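Local coordinates for protein caspase-1 subunit p19/18 (Spodoptera frugiperda, PDB 1M72) that is a cysteine protease of the caspase family that probably takes part in the activation cascade that carries out apoptosis in this insect, at residues 93-98 and 136-141; 144-149 and 202-207; 148-153 and 191-196. All blocks are in the same frame, centred on the assembly; numbering follows the deposited sequence.

Contact 1 of 3, residues 93-98 and 136-141; sequences MDHSDA and PTLAGK. With EDO (1,2-ethanediol), chain H.
Lys141 brings its ammonium group to a cluster of backbone carbonyls from both loops. Lys141 NZ donates to Ala98 O at 2.8 Å, in the carbonyl plane. Within its own loop Lys141 NZ donates to Thr137 O at 3.0 Å, almost in line with the C=O bond. A weaker bond runs from Lys141 NZ to Ser96 O, and His95 O also lies 2.8 Å from Lys141 NZ. The side chain reaches these oxygens because it is fully extended beyond CG. It lies alongside Ala98, with CD and CE close to the carbonyl oxygen. Thr137, on the same loop as Lys141, is the other main contributor to the contact with 93-98. Its hydroxyl sits between the backbone N and the carbonyl carbon (chi1 68°), and Thr137 OG1 accepts a short bond of 2.6 Å from His95 N. The same hydroxyl lies at the edge of the His95 ring, near its plane. Methyl CG2 points to the other side, toward the carboxylate of Asp94 and the hydroxyl of Ser96. Asp94 OD1 takes Ser96 N from above the carboxylate plane, closing an Asx turn, and takes Ser96 OG through its syn lone pair. Leu138 covers one face of the His95 ring: Leu138 CD1 is 4.1 Å from the centroid of the His95 ring, a CH-pi contact. NE2 of that ring is bonded to Thr90 O, in helix 80-92. The contact joins two loops of the caspase domain that lead into neighbouring parallel strands, 98-106 and 143-148. An ethanediol, probably from the crystallisation liquor, donates through O1 to Gly140 O at 2.7 Å. The lysine charge is met by the negative ends of carbonyl dipoles, which probably favours the protonated amine and ties the turn at residues 95-98 to loop 136-141.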
# COMPACT_ATOMS: atom_id res chain seq x y z
N MET C 93 -5.57 15.48 21.04
CA MET C 93 -6.91 16.03 21.10
C MET C 93 -7.97 14.94 21.22
O MET C 93 -7.69 13.75 21.10
CB MET C 93 -7.16 16.88 19.86
CG MET C 93 -6.11 17.96 19.69
SD MET C 93 -6.47 18.96 18.31
CE MET C 93 -6.22 20.69 19.00
N ASP C 94 -9.20 15.35 21.46
CA ASP C 94 -10.29 14.39 21.58
C ASP C 94 -11.00 14.29 20.23
O ASP C 94 -11.71 15.20 19.81
CB ASP C 94 -11.24 14.86 22.68
CG ASP C 94 -12.44 13.95 22.84
OD1 ASP C 94 -12.57 12.94 22.11
OD2 ASP C 94 -13.28 14.28 23.69
N HIS C 95 -10.80 13.16 19.55
CA HIS C 95 -11.39 12.93 18.23
C HIS C 95 -12.71 12.18 18.26
O HIS C 95 -13.21 11.75 17.21
CB HIS C 95 -10.37 12.18 17.37
CG HIS C 95 -9.14 12.97 17.09
ND1 HIS C 95 -9.08 13.92 16.09
CD2 HIS C 95 -7.96 13.03 17.74
CE1 HIS C 95 -7.91 14.52 16.14
NE2 HIS C 95 -7.21 14.00 17.13
N SER C 96 -13.29 12.06 19.45
CA SER C 96 -14.55 11.34 19.63
C SER C 96 -15.63 11.70 18.62
O SER C 96 -16.32 10.83 18.12
CB SER C 96 -15.09 11.55 21.04
OG SER C 96 -14.25 10.91 22.00
N ASP C 97 -15.78 12.98 18.32
CA ASP C 97 -16.83 13.37 17.39
C ASP C 97 -16.42 13.56 15.94
O ASP C 97 -17.19 14.12 15.15
CB ASP C 97 -17.61 14.60 17.92
CG ASP C 97 -18.34 14.30 19.25
OD1 ASP C 97 -18.92 13.21 19.38
OD2 ASP C 97 -18.33 15.14 20.17
N ALA C 98 -15.24 13.05 15.58
CA ALA C 98 -14.75 13.13 14.19
C ALA C 98 -14.80 11.75 13.48
O ALA C 98 -14.61 10.72 14.10
CB ALA C 98 -13.32 13.67 14.17
N PRO C 136 -6.68 6.79 21.26
CA PRO C 136 -7.91 6.00 21.42
C PRO C 136 -9.14 6.63 20.77
O PRO C 136 -9.95 5.91 20.21
CB PRO C 136 -8.09 5.89 22.95
CG PRO C 136 -6.76 6.21 23.50
CD PRO C 136 -6.17 7.23 22.57
N THR C 137 -9.30 7.94 20.79
CA THR C 137 -10.50 8.53 20.17
C THR C 137 -10.58 8.46 18.64
O THR C 137 -11.58 8.92 18.05
CB THR C 137 -10.74 9.96 20.66
OG1 THR C 137 -9.72 10.83 20.17
CG2 THR C 137 -10.72 10.00 22.22
N LEU C 138 -9.54 7.92 17.97
CA LEU C 138 -9.61 7.74 16.53
C LEU C 138 -9.54 6.22 16.35
O LEU C 138 -9.42 5.72 15.23
CB LEU C 138 -8.46 8.42 15.78
CG LEU C 138 -8.42 9.94 15.50
CD1 LEU C 138 -7.06 10.29 14.93
CD2 LEU C 138 -9.53 10.38 14.51
N ALA C 139 -9.63 5.49 17.45
CA ALA C 139 -9.56 4.04 17.34
C ALA C 139 -10.77 3.51 16.56
O ALA C 139 -11.93 3.83 16.87
CB ALA C 139 -9.49 3.38 18.73
N GLY C 140 -10.47 2.71 15.54
CA GLY C 140 -11.50 2.12 14.70
C GLY C 140 -11.90 3.05 13.57
O GLY C 140 -12.78 2.73 12.76
N LYS C 141 -11.26 4.22 13.54
CA LYS C 141 -11.53 5.22 12.51
C LYS C 141 -10.37 5.39 11.51
O LYS C 141 -9.21 5.19 11.85
CB LYS C 141 -11.83 6.55 13.17
CG LYS C 141 -13.00 6.47 14.12
CD LYS C 141 -13.19 7.84 14.73
CE LYS C 141 -14.22 7.86 15.83
NZ LYS C 141 -14.13 9.21 16.46
C1 EDO H . -15.80 4.51 12.17
O1 EDO H . -15.34 3.21 11.88
C2 EDO H . -15.32 5.48 11.12
O2 EDO H . -15.22 6.75 11.73

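Contact 2 of 3, residues 144-149 and 202-207; sequences LFFIQA and SWFMQA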
# COMPACT_ATOMS: atom_id res chain seq x y z
N LEU C 144 -5.78 9.02 7.54
CA LEU C 144 -5.23 9.25 6.21
C LEU C 144 -3.97 10.14 6.10
O LEU C 144 -3.88 11.22 6.70
CB LEU C 144 -6.34 9.82 5.30
CG LEU C 144 -7.74 9.25 5.59
CD1 LEU C 144 -8.80 9.97 4.76
CD2 LEU C 144 -7.79 7.76 5.28
N PHE C 145 -3.03 9.68 5.29
CA PHE C 145 -1.79 10.40 5.12
C PHE C 145 -1.45 10.55 3.65
O PHE C 145 -1.40 9.56 2.92
CB PHE C 145 -0.65 9.70 5.87
CG PHE C 145 -0.89 9.65 7.36
CD1 PHE C 145 -1.75 8.70 7.90
CD2 PHE C 145 -0.37 10.64 8.19
CE1 PHE C 145 -2.12 8.72 9.25
CE2 PHE C 145 -0.72 10.69 9.54
CZ PHE C 145 -1.60 9.73 10.07
N PHE C 146 -1.22 11.79 3.21
CA PHE C 146 -0.87 12.02 1.83
C PHE C 146 0.47 12.72 1.76
O PHE C 146 0.67 13.76 2.38
CB PHE C 146 -1.95 12.84 1.14
CG PHE C 146 -3.23 12.12 1.03
CD1 PHE C 146 -4.16 12.16 2.09
CD2 PHE C 146 -3.52 11.37 -0.10
CE1 PHE C 146 -5.36 11.45 2.01
CE2 PHE C 146 -4.73 10.65 -0.20
CZ PHE C 146 -5.65 10.69 0.87
N ILE C 147 1.38 12.13 1.00
CA ILE C 147 2.70 12.70 0.91
C ILE C 147 3.17 13.04 -0.47
O ILE C 147 3.33 12.14 -1.34
CB ILE C 147 3.72 11.75 1.58
CG1 ILE C 147 3.32 11.54 3.05
CG2 ILE C 147 5.14 12.34 1.49
CD1 ILE C 147 3.83 10.32 3.57
N GLN C 148 3.37 14.33 -0.72
CA GLN C 148 3.92 14.77 -2.01
C GLN C 148 5.38 15.12 -1.69
O GLN C 148 5.64 16.11 -1.02
CB GLN C 148 3.18 15.99 -2.54
CG GLN C 148 3.84 16.68 -3.78
CD GLN C 148 4.19 15.70 -4.88
OE1 GLN C 148 3.38 14.85 -5.29
NE2 GLN C 148 5.40 15.80 -5.38
N ALA C 149 6.31 14.28 -2.14
CA ALA C 149 7.75 14.43 -1.92
C ALA C 149 8.47 13.29 -2.64
O ALA C 149 7.86 12.23 -2.89
CB ALA C 149 8.09 14.41 -0.42
N SER C 202 1.82 19.78 -8.05
CA SER C 202 2.31 18.42 -8.30
C SER C 202 1.34 17.53 -9.09
O SER C 202 0.12 17.72 -9.06
CB SER C 202 2.69 17.73 -6.98
OG SER C 202 1.55 17.36 -6.23
N TRP C 203 1.90 16.56 -9.80
CA TRP C 203 1.08 15.64 -10.57
C TRP C 203 0.12 14.95 -9.61
O TRP C 203 -1.09 14.95 -9.83
CB TRP C 203 1.94 14.59 -11.29
CG TRP C 203 2.85 15.15 -12.37
CD1 TRP C 203 2.98 16.46 -12.74
CD2 TRP C 203 3.76 14.41 -13.20
NE1 TRP C 203 3.91 16.57 -13.76
CE2 TRP C 203 4.40 15.33 -14.06
CE3 TRP C 203 4.09 13.04 -13.31
CZ2 TRP C 203 5.36 14.94 -15.01
CZ3 TRP C 203 5.04 12.64 -14.25
CH2 TRP C 203 5.66 13.59 -15.10
N PHE C 204 0.66 14.38 -8.54
CA PHE C 204 -0.13 13.68 -7.54
C PHE C 204 -1.29 14.54 -7.00
O PHE C 204 -2.44 14.12 -7.02
CB PHE C 204 0.79 13.20 -6.40
CG PHE C 204 0.08 12.41 -5.33
CD1 PHE C 204 -0.72 11.31 -5.66
CD2 PHE C 204 0.27 12.73 -3.98
CE1 PHE C 204 -1.33 10.54 -4.64
CE2 PHE C 204 -0.34 11.97 -2.96
CZ PHE C 204 -1.14 10.88 -3.29
N MET C 205 -0.98 15.74 -6.50
CA MET C 205 -2.00 16.62 -5.97
C MET C 205 -3.00 17.11 -7.05
O MET C 205 -4.17 17.29 -6.75
CB MET C 205 -1.36 17.79 -5.24
CG MET C 205 -0.76 17.40 -3.93
SD MET C 205 -2.02 16.88 -2.67
CE MET C 205 -1.09 15.84 -1.67
N GLN C 206 -2.55 17.30 -8.29
CA GLN C 206 -3.50 17.71 -9.34
C GLN C 206 -4.52 16.58 -9.54
O GLN C 206 -5.74 16.81 -9.64
CB GLN C 206 -2.81 17.93 -10.69
CG GLN C 206 -1.97 19.17 -10.81
CD GLN C 206 -1.30 19.25 -12.18
OE1 GLN C 206 -1.98 19.29 -13.20
NE2 GLN C 206 0.04 19.25 -12.20
N ALA C 207 -4.00 15.37 -9.63
CA ALA C 207 -4.88 14.23 -9.85
C ALA C 207 -5.72 13.93 -8.60
O ALA C 207 -6.90 13.63 -8.71
CB ALA C 207 -4.04 12.99 -10.28
O HOH W 1 3.63 14.39 -7.98
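This is a buried helix-on-sheet contact in the caspase fold. The central strand 144-148 is packed by the first turn of helix 203-215, and the short axes are 9.0 Å apart at 135°. The strand lies within the six-stranded mixed sheet, between strands 98-106 and 182-186. Phe146 and Gln148 alternate on the face that meets the helix, while Ile147 points its CB away from it. The rings of Phe146 and Phe204 meet with the side chains at about a right angle. Phe204 CZ comes to the edge of the Phe146 ring, 4.0 Å from Phe146 CD2. Phe204 reaches the strand because CG stands anti to its backbone N (chi1 -178°). Met205 bends at chi2 and brings its terminal methyl CE to 4.2 Å from Phe146 CB. Leu225 of helix 221-235 also packs on Phe146. At the other end of the contact the packing turns polar. Gln148 packs against Ser202 and the CB of Phe204. The Gln148 and Phe204 side chains run past each other in opposite directions, with amide and ring planes 47° apart. Gln148 OE1 lies near the plane of the Phe204 ring, at its edge, and comes 3.3 Å from Phe204 CB. Ser202 is the N-cap. Ser202 OG accepts from Met205 N at 3.0 Å and also bonds to Asp57. Ser202 OG is also 3.2 Å from Gln148 OE1. Gln148 NE2 bonds to an acidic side chain of the bound peptide, so the residue links the helix start to the substrate cleft. One water completes the join: it donates to Gln148 OE1 at 2.7 Å and accepts from Phe204 N at 3.0 Å, at the first turn of the helix.

Contact 3 of 3, residues 148-153 and 191-196; sequences QACQGD and GYFSWR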
# COMPACT_ATOMS: atom_id res chain seq x y z
N GLN C 148 3.37 14.33 -0.72
CA GLN C 148 3.92 14.77 -2.01
C GLN C 148 5.38 15.12 -1.69
O GLN C 148 5.64 16.11 -1.02
CB GLN C 148 3.18 15.99 -2.54
CG GLN C 148 3.84 16.68 -3.78
CD GLN C 148 4.19 15.70 -4.88
OE1 GLN C 148 3.38 14.85 -5.29
NE2 GLN C 148 5.40 15.80 -5.38
N ALA C 149 6.31 14.28 -2.14
CA ALA C 149 7.75 14.43 -1.92
C ALA C 149 8.47 13.29 -2.64
O ALA C 149 7.86 12.23 -2.89
CB ALA C 149 8.09 14.41 -0.42
N CYS C 150 9.75 13.47 -2.99
CA CYS C 150 10.46 12.38 -3.66
C CYS C 150 10.82 11.34 -2.62
O CYS C 150 10.99 11.68 -1.45
CB CYS C 150 11.76 12.88 -4.26
SG CYS C 150 11.52 13.92 -5.68
N GLN C 151 10.93 10.09 -3.06
CA GLN C 151 11.31 8.99 -2.17
C GLN C 151 12.67 8.47 -2.69
O GLN C 151 13.05 7.32 -2.43
CB GLN C 151 10.28 7.86 -2.21
CG GLN C 151 8.94 8.17 -1.62
CD GLN C 151 8.31 6.92 -1.00
OE1 GLN C 151 8.78 6.42 0.02
NE2 GLN C 151 7.25 6.41 -1.62
N GLY C 152 13.39 9.33 -3.40
CA GLY C 152 14.66 8.95 -3.97
C GLY C 152 14.91 9.69 -5.27
O GLY C 152 14.18 10.63 -5.62
N ASP C 153 15.93 9.28 -6.02
CA ASP C 153 16.26 9.94 -7.26
C ASP C 153 16.22 9.04 -8.45
O ASP C 153 16.83 9.34 -9.44
CB ASP C 153 17.65 10.59 -7.17
CG ASP C 153 18.81 9.56 -6.92
OD1 ASP C 153 18.74 8.38 -7.36
OD2 ASP C 153 19.81 9.95 -6.29
N GLY C 191 12.15 5.07 -3.67
CA GLY C 191 13.35 5.22 -4.49
C GLY C 191 13.24 6.22 -5.64
O GLY C 191 14.27 6.65 -6.19
N TYR C 192 12.02 6.63 -5.99
CA TYR C 192 11.83 7.50 -7.16
C TYR C 192 11.57 8.96 -6.95
O TYR C 192 11.12 9.39 -5.88
CB TYR C 192 10.69 6.97 -8.04
CG TYR C 192 11.11 5.71 -8.71
CD1 TYR C 192 11.30 4.55 -7.96
CD2 TYR C 192 11.55 5.73 -10.05
CE1 TYR C 192 11.95 3.44 -8.50
CE2 TYR C 192 12.19 4.65 -10.61
CZ TYR C 192 12.41 3.49 -9.83
OH TYR C 192 13.18 2.44 -10.31
N PHE C 193 11.85 9.73 -8.00
CA PHE C 193 11.58 11.16 -8.02
C PHE C 193 10.05 11.32 -8.06
O PHE C 193 9.31 10.39 -8.46
CB PHE C 193 12.10 11.84 -9.29
CG PHE C 193 13.56 12.12 -9.29
CD1 PHE C 193 14.40 11.48 -10.20
CD2 PHE C 193 14.09 13.08 -8.43
CE1 PHE C 193 15.77 11.78 -10.28
CE2 PHE C 193 15.46 13.41 -8.48
CZ PHE C 193 16.32 12.75 -9.42
N SER C 194 9.59 12.52 -7.70
CA SER C 194 8.18 12.86 -7.71
C SER C 194 8.11 14.18 -8.47
O SER C 194 8.88 15.09 -8.17
CB SER C 194 7.69 13.04 -6.29
OG SER C 194 6.30 13.13 -6.28
N TRP C 195 7.19 14.30 -9.42
CA TRP C 195 7.13 15.51 -10.22
C TRP C 195 6.11 16.57 -9.83
O TRP C 195 4.97 16.26 -9.43
CB TRP C 195 6.93 15.16 -11.68
CG TRP C 195 8.10 14.46 -12.27
CD1 TRP C 195 8.33 13.11 -12.27
CD2 TRP C 195 9.16 15.05 -13.04
NE1 TRP C 195 9.45 12.83 -13.00
CE2 TRP C 195 9.99 13.99 -13.48
CE3 TRP C 195 9.49 16.37 -13.41
CZ2 TRP C 195 11.13 14.19 -14.28
CZ3 TRP C 195 10.63 16.58 -14.20
CH2 TRP C 195 11.44 15.48 -14.62
N ARG C 196 6.55 17.81 -9.97
CA ARG C 196 5.81 19.03 -9.66
C ARG C 196 5.89 20.06 -10.81
O ARG C 196 6.97 20.34 -11.34
CB ARG C 196 6.39 19.66 -8.37
CG ARG C 196 5.82 21.06 -7.94
CD ARG C 196 6.36 21.46 -6.52
NE ARG C 196 7.77 21.07 -6.42
CZ ARG C 196 8.77 21.75 -6.96
NH1 ARG C 196 8.53 22.89 -7.61
NH2 ARG C 196 10.02 21.24 -6.92
O HOH W 1 3.63 14.39 -7.98
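Cys150 CB carries SG beside the backbone N (chi1 -72°), and Ser194 OG stands anti to its own N (chi1 -169°). These torsions set both groups between the two loops at the caspase active site. Cys150 is the probable catalytic cysteine, and in this complex it is covalently bound to the inhibitor peptide. Cys150 SG lies 3.1 Å from Ser194 N and 3.6 Å from Phe193 CA. Cys150 SG also stands at the edge of the Phe193 ring, 5.2 Å from its centroid, a sulfur-aromatic contact. Asp153 CA covers one face of the Phe193 ring, 3.5 Å from the centroid, as a CH-pi contact. The backbones are tied where the two loops run together. Gln151 N donates to Tyr192 O at 2.9 Å, nearly in line with the carbonyl, and Gly191 N makes a weak bond to Gln151 O. The neighbouring glycines pass closely, with Gly152 CA near Gly191 O. Outside the two segments, the bound peptide pairs with Trp195 and Arg196 in an antiparallel beta ladder, and one of its acidic side chains forms a salt bridge with Arg196. Ser194 OG also bonds Ser187. Ser194 OG accepts from Gln148 NE2 at 3.0 Å and lies 29° out of the plane of that amide.

In the fold
Contact 2 is the buried one, near the centre of the chain. Contacts 1 and 3 are partly buried and lie on opposite sides of that centre, about 32 Å apart between centres. Contacts 1 and 2 both involve strand 143-148: contact 1 the loop before it, contact 2 its side chains. Contact 3 uses the loop that leaves the strand. Contacts 2 and 3 share Gln148 and one water, and Trp203 N probably bonds Trp195 O between them. Charge against carbonyls marks contact 1, aromatic packing contact 2, and a probable catalytic cysteine, here covalently bound to the peptide, contact 3.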